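Local coordinates for protein periplasmic beta-glucosidase (Pseudomonas aeruginosa, PDB 6R5T) that probably hydrolyses terminal, non-reducing beta-D-glucosyl residues with release of beta-D-glucose, as a periplasmic member of glycoside hydrolase family 3, at residues Ala430-Asp435 with Pro447-Asp452; Lys389-Val394 with Arg405-Val410. The protein carries 1 engineered substitution. All blocks are in the same frame, centred on the assembly; numbering follows the deposited sequence.

Contact 1. Residues Ala430-Asp435 with Pro447-Asp452; sequences ANVSGD and PEVEVD
Two loops flanking helix 436-442, in the C-terminal domain of this family 3 glycoside hydrolase, meet where the Asn431 amide reads the backbone of Asp452. Asn431 OD1 accepts from Asp452 N at 2.8 Å, the donor tilted 18° from the carbonyl plane. Asn431 ND2 returns a nearly straight bond to Asp452 O at 3.2 Å; Asp452 O lies in the amide plane of Asn431 and receives the N-H on a lone pair. Using both ends of the amide fixes its rotation. The carboxylate of Asp452 leads away, to a salt bridge with Arg454. Beside the amide, a water accepts from Val432 N (3.0 Å) and donates to Glu450 O (2.7 Å), so it ties the two backbones together; its bond to Asn431 OD1 is weak. Farther along, Val432 CG2 and Val449 CG1 meet tip to tip at 3.5 Å, tight for two methyl carbons. CG1 of Val449 gets there by standing anti to the backbone N (chi1 175°). Both valines also lie on helix 436-442, Val432 on Leu439 and Val449 on Leu442. The Asn amide thus pairs with N and O of one residue as a peptide group would, joining the loops before and after helix 436-442 in the family's alpha/beta C-terminal domain.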
loop_
_atom_site.group_PDB
_atom_site.type_symbol
_atom_site.label_atom_id
_atom_site.label_comp_id
_atom_site.label_asym_id
_atom_site.label_seq_id
_atom_site.Cartn_x
_atom_site.Cartn_y
_atom_site.Cartn_z
ATOM N N ALA A 430 -10.003 32.267 -1.176
ATOM C CA ALA A 430 -9.726 31.333 -2.253
ATOM C C ALA A 430 -10.981 30.489 -2.424
ATOM O O ALA A 430 -11.703 30.321 -1.486
ATOM C CB ALA A 430 -8.541 30.463 -1.928
ATOM N N ASN A 431 -11.121 29.914 -3.595
ATOM C CA ASN A 431 -12.082 28.824 -3.789
ATOM C C ASN A 431 -11.485 27.561 -3.150
ATOM O O ASN A 431 -10.259 27.508 -2.890
ATOM C CB ASN A 431 -12.360 28.635 -5.280
ATOM C CG ASN A 431 -13.295 29.694 -5.822
ATOM O OD1 ASN A 431 -14.275 30.055 -5.182
ATOM N ND2 ASN A 431 -12.942 30.149 -7.006
ATOM N N VAL A 432 -12.316 26.555 -2.924
ATOM C CA VAL A 432 -11.852 25.317 -2.231
ATOM C C VAL A 432 -10.722 24.679 -3.028
ATOM O O VAL A 432 -9.823 24.036 -2.457
ATOM C CB VAL A 432 -12.976 24.316 -1.951
ATOM C CG1 VAL A 432 -14.012 24.850 -1.010
ATOM C CG2 VAL A 432 -13.645 23.789 -3.172
ATOM N N SER A 433 -10.761 24.803 -4.351
ATOM C CA SER A 433 -9.692 24.358 -5.257
ATOM C C SER A 433 -9.486 25.421 -6.330
ATOM O O SER A 433 -10.449 26.046 -6.722
ATOM C CB SER A 433 -9.989 23.014 -5.871
ATOM O OG SER A 433 -8.909 22.570 -6.705
ATOM N N GLY A 434 -8.257 25.563 -6.779
ATOM C CA GLY A 434 -7.908 26.387 -7.943
ATOM C C GLY A 434 -7.762 25.556 -9.179
ATOM O O GLY A 434 -7.461 26.123 -10.255
ATOM N N ASP A 435 -7.944 24.243 -9.094
ATOM C CA ASP A 435 -7.842 23.311 -10.238
ATOM C C ASP A 435 -9.257 23.144 -10.778
ATOM O O ASP A 435 -10.129 22.564 -10.078
ATOM C CB ASP A 435 -7.257 21.977 -9.792
ATOM C CG ASP A 435 -7.006 20.978 -10.902
ATOM O OD1 ASP A 435 -7.804 20.938 -11.839
ATOM O OD2 ASP A 435 -6.050 20.195 -10.786
ATOM N N PRO A 447 -24.602 20.559 -7.415
ATOM C CA PRO A 447 -23.743 21.717 -7.231
ATOM C C PRO A 447 -23.493 21.880 -5.731
ATOM O O PRO A 447 -24.307 22.394 -5.074
ATOM C CB PRO A 447 -24.587 22.871 -7.774
ATOM C CG PRO A 447 -25.998 22.431 -7.459
ATOM C CD PRO A 447 -25.965 20.953 -7.790
ATOM N N GLU A 448 -22.345 21.400 -5.258
ATOM C CA GLU A 448 -22.038 21.347 -3.811
ATOM C C GLU A 448 -21.006 22.399 -3.424
ATOM O O GLU A 448 -20.806 22.561 -2.231
ATOM C CB GLU A 448 -21.562 19.934 -3.440
ATOM C CG GLU A 448 -22.718 18.962 -3.511
ATOM C CD GLU A 448 -22.509 17.500 -3.144
ATOM O OE1 GLU A 448 -23.540 16.813 -3.045
ATOM O OE2 GLU A 448 -21.343 17.012 -3.038
ATOM N N VAL A 449 -20.328 23.021 -4.388
ATOM C CA VAL A 449 -19.250 23.988 -4.118
ATOM C C VAL A 449 -19.582 25.293 -4.832
ATOM O O VAL A 449 -19.564 25.281 -6.041
ATOM C CB VAL A 449 -17.891 23.445 -4.564
ATOM C CG1 VAL A 449 -16.790 24.468 -4.420
ATOM C CG2 VAL A 449 -17.581 22.184 -3.762
ATOM N N GLU A 450 -19.659 26.357 -4.045
ATOM C CA GLU A 450 -19.841 27.741 -4.539
ATOM C C GLU A 450 -18.504 28.212 -5.079
ATOM O O GLU A 450 -17.483 28.209 -4.347
ATOM C CB GLU A 450 -20.294 28.683 -3.429
ATOM C CG GLU A 450 -21.514 28.198 -2.663
ATOM C CD GLU A 450 -22.486 29.269 -2.179
ATOM O OE1 GLU A 450 -23.367 28.939 -1.343
ATOM O OE2 GLU A 450 -22.387 30.430 -2.657
ATOM N N VAL A 451 -18.476 28.585 -6.340
ATOM C CA VAL A 451 -17.258 29.060 -6.995
ATOM C C VAL A 451 -17.386 30.581 -7.080
ATOM O O VAL A 451 -18.360 31.107 -7.708
ATOM C CB VAL A 451 -17.109 28.369 -8.359
ATOM C CG1 VAL A 451 -15.884 28.860 -9.074
ATOM C CG2 VAL A 451 -17.071 26.843 -8.181
ATOM N N ASP A 452 -16.483 31.276 -6.408
ATOM C CA ASP A 452 -16.343 32.727 -6.576
ATOM C C ASP A 452 -15.805 32.907 -7.981
ATOM O O ASP A 452 -14.805 32.302 -8.359
ATOM C CB ASP A 452 -15.405 33.293 -5.524
ATOM C CG ASP A 452 -15.393 34.813 -5.484
ATOM O OD1 ASP A 452 -15.111 35.446 -6.539
ATOM O OD2 ASP A 452 -15.610 35.331 -4.400
HETATM O O HOH W 1 -15.137 27.391 -3.228
#

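Contact 2. Residues Lys389-Val394 with Arg405-Val410; sequences KSQRDV and RQAVTV
This is a partly buried contact between a short, N-capped helix, 391-394, and the loop that leads into helix 410-418, both within the C-terminal domain of the family 3 glycoside hydrolase fold. The helix follows the loop after strand 380-384, and this single turn lies against residues 405-410 through Gln391 and Val394, which meet Thr409 and Ala407.

The methyl of Thr409 does much of the packing. With OG1 set between the backbone N and the carbonyl carbon (chi1 70°), CG2 is directed across at Lys389 C and at Gln391 CG, 3.5 Å from each. Val394 CG1 rests on Ala407 CB at 3.8 Å, an apolar contact between the helix and the loop, while Val408 turns its side chain the other way, onto Asn547 of helix 545-553. A water bridges the backbones, accepting from Val410 N (3.1 Å) and lying 3.0 Å from Ser390 O. Lys389 turns its CB away from the loop, and its amine makes cation-pi contacts with Tyr411 and Tyr426.

Ser390 is the N-cap: its OG accepts from Asp393 N at 3.0 Å and donates to Asp393 OD2, which it meets from above the carboxylate plane. Asp393 OD1 takes a further bond from Gln481 N. Thr409 holds the equivalent place before the next helix, its OG1 accepting from Gln412 N, so the contact brings two helix starts together.

The polar end of the contact belongs to Gln391, whose chain is extended beyond CG and carries the amide past Thr409 to the backbone of 405-407. There NE2 has two carbonyl partners: the bond to Arg405 O is weak and bent (124°), whereas Ala407 O, 2.9 Å from Gln391 NE2, receives the N-H on a lone pair, in the carbonyl plane.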
loop_
_atom_site.group_PDB
_atom_site.type_symbol
_atom_site.label_atom_id
_atom_site.label_comp_id
_atom_site.label_asym_id
_atom_site.label_seq_id
_atom_site.Cartn_x
_atom_site.Cartn_y
_atom_site.Cartn_z
ATOM N N LYS A 389 -17.868 30.303 5.660
ATOM C CA LYS A 389 -19.329 30.474 5.541
ATOM C C LYS A 389 -19.990 29.283 4.832
ATOM O O LYS A 389 -21.122 29.458 4.302
ATOM C CB LYS A 389 -19.622 31.757 4.773
ATOM C CG LYS A 389 -19.368 32.997 5.581
ATOM C CD LYS A 389 -19.992 34.218 4.928
ATOM C CE LYS A 389 -19.801 35.462 5.761
ATOM N NZ LYS A 389 -20.518 36.607 5.135
ATOM N N SER A 390 -19.392 28.107 4.876
ATOM C CA SER A 390 -19.969 26.942 4.196
ATOM C C SER A 390 -20.895 26.150 5.112
ATOM O O SER A 390 -20.410 25.505 6.063
ATOM C CB SER A 390 -18.888 26.065 3.654
ATOM O OG SER A 390 -19.501 24.993 2.975
ATOM N N GLN A 391 -22.192 26.185 4.846
ATOM C CA GLN A 391 -23.149 25.303 5.536
ATOM C C GLN A 391 -23.082 23.899 4.958
ATOM O O GLN A 391 -23.221 22.979 5.717
ATOM C CB GLN A 391 -24.561 25.860 5.371
ATOM C CG GLN A 391 -24.800 27.075 6.253
ATOM C CD GLN A 391 -26.173 27.669 6.101
ATOM O OE1 GLN A 391 -26.591 27.952 4.971
ATOM N NE2 GLN A 391 -26.855 27.864 7.228
ATOM N N ARG A 392 -22.862 23.767 3.647
ATOM C CA ARG A 392 -22.865 22.432 3.013
ATOM C C ARG A 392 -21.697 21.628 3.567
ATOM O O ARG A 392 -21.859 20.399 3.816
ATOM C CB ARG A 392 -22.804 22.517 1.497
ATOM C CG ARG A 392 -22.829 21.146 0.839
ATOM C CD ARG A 392 -24.162 20.434 1.003
ATOM N NE ARG A 392 -24.143 19.055 0.534
ATOM C CZ ARG A 392 -23.688 18.022 1.250
ATOM N NH1 ARG A 392 -23.721 16.799 0.739
ATOM N NH2 ARG A 392 -23.187 18.192 2.455
ATOM N N ASP A 393 -20.549 22.267 3.785
ATOM C CA ASP A 393 -19.379 21.455 4.192
ATOM C C ASP A 393 -19.418 21.095 5.687
ATOM O O ASP A 393 -18.986 19.987 6.056
ATOM C CB ASP A 393 -18.095 22.166 3.806
ATOM C CG ASP A 393 -17.988 22.231 2.288
ATOM O OD1 ASP A 393 -18.071 21.192 1.631
ATOM O OD2 ASP A 393 -18.021 23.346 1.766
ATOM N N VAL A 394 -19.960 21.969 6.532
ATOM C CA VAL A 394 -19.835 21.728 7.992
ATOM C C VAL A 394 -20.608 20.473 8.373
ATOM O O VAL A 394 -20.173 19.777 9.311
ATOM C CB VAL A 394 -20.205 22.961 8.814
ATOM C CG1 VAL A 394 -21.709 23.240 8.735
ATOM C CG2 VAL A 394 -19.715 22.826 10.259
ATOM N N ARG A 405 -29.158 24.670 5.308
ATOM C CA ARG A 405 -29.607 26.012 5.795
ATOM C C ARG A 405 -29.822 26.023 7.315
ATOM O O ARG A 405 -29.787 27.136 7.902
ATOM C CB ARG A 405 -30.840 26.487 5.012
ATOM C CG ARG A 405 -32.177 26.091 5.607
ATOM C CD ARG A 405 -33.449 26.601 4.924
ATOM N NE ARG A 405 -34.569 25.756 5.368
ATOM C CZ ARG A 405 -35.124 25.802 6.589
ATOM N NH1 ARG A 405 -34.724 26.693 7.490
ATOM N NH2 ARG A 405 -36.112 24.975 6.894
ATOM N N GLN A 406 -29.910 24.880 7.998
ATOM C CA GLN A 406 -30.094 24.838 9.450
ATOM C C GLN A 406 -28.737 24.810 10.160
ATOM O O GLN A 406 -28.738 24.867 11.378
ATOM C CB GLN A 406 -30.961 23.645 9.848
ATOM C CG GLN A 406 -32.410 23.828 9.417
ATOM C CD GLN A 406 -33.298 22.675 9.801
ATOM O OE1 GLN A 406 -32.934 21.487 9.752
ATOM N NE2 GLN A 406 -34.478 23.033 10.283
ATOM N N ALA A 407 -27.648 24.641 9.399
ATOM C CA ALA A 407 -26.310 24.463 10.011
ATOM C C ALA A 407 -25.681 25.808 10.408
ATOM O O ALA A 407 -25.890 26.841 9.743
ATOM C CB ALA A 407 -25.424 23.685 9.079
ATOM N N VAL A 408 -24.858 25.758 11.456
ATOM C CA VAL A 408 -24.119 26.941 11.949
ATOM C C VAL A 408 -22.714 26.929 11.343
ATOM O O VAL A 408 -21.918 26.030 11.711
ATOM C CB VAL A 408 -24.085 26.975 13.472
ATOM C CG1 VAL A 408 -23.370 28.230 13.959
ATOM C CG2 VAL A 408 -25.462 26.837 14.093
ATOM N N THR A 409 -22.412 27.875 10.483
ATOM C CA THR A 409 -21.048 28.029 9.933
ATOM C C THR A 409 -20.044 28.498 10.993
ATOM O O THR A 409 -20.413 28.968 12.070
ATOM C CB THR A 409 -21.020 28.985 8.743
ATOM O OG1 THR A 409 -21.271 30.291 9.276
ATOM C CG2 THR A 409 -22.024 28.627 7.665
ATOM N N VAL A 410 -18.768 28.340 10.684
ATOM C CA VAL A 410 -17.719 28.873 11.591
ATOM C C VAL A 410 -17.924 30.379 11.722
ATOM O O VAL A 410 -17.943 30.862 12.856
ATOM C CB VAL A 410 -16.312 28.535 11.111
ATOM C CG1 VAL A 410 -15.281 29.264 11.954
ATOM C CG2 VAL A 410 -16.123 27.039 11.132
HETATM O O HOH W 2 -18.545 26.729 8.100
#

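Contacts 1 and 2 follow one another along the chain within the same C-terminal domain, their centres about 15 Å apart, and both lie away from the sugar pocket and the magnesium site. Both are partly buried: four of nine touching residues are buried in contact 2, two of six in contact 1, with two exposed in each. Contact 1 joins two loops, contact 2 a one-turn helix to a loop. The asparagine of contact 1 uses oxygen and nitrogen on one residue; the glutamine of contact 2 reaches with its nitrogen alone. Contact 2 buries more surface, 363 against 202 Å². They touch through Arg392 and Glu448, a long, weak ion pair, while Gln481 bonds Asp393 and Glu448.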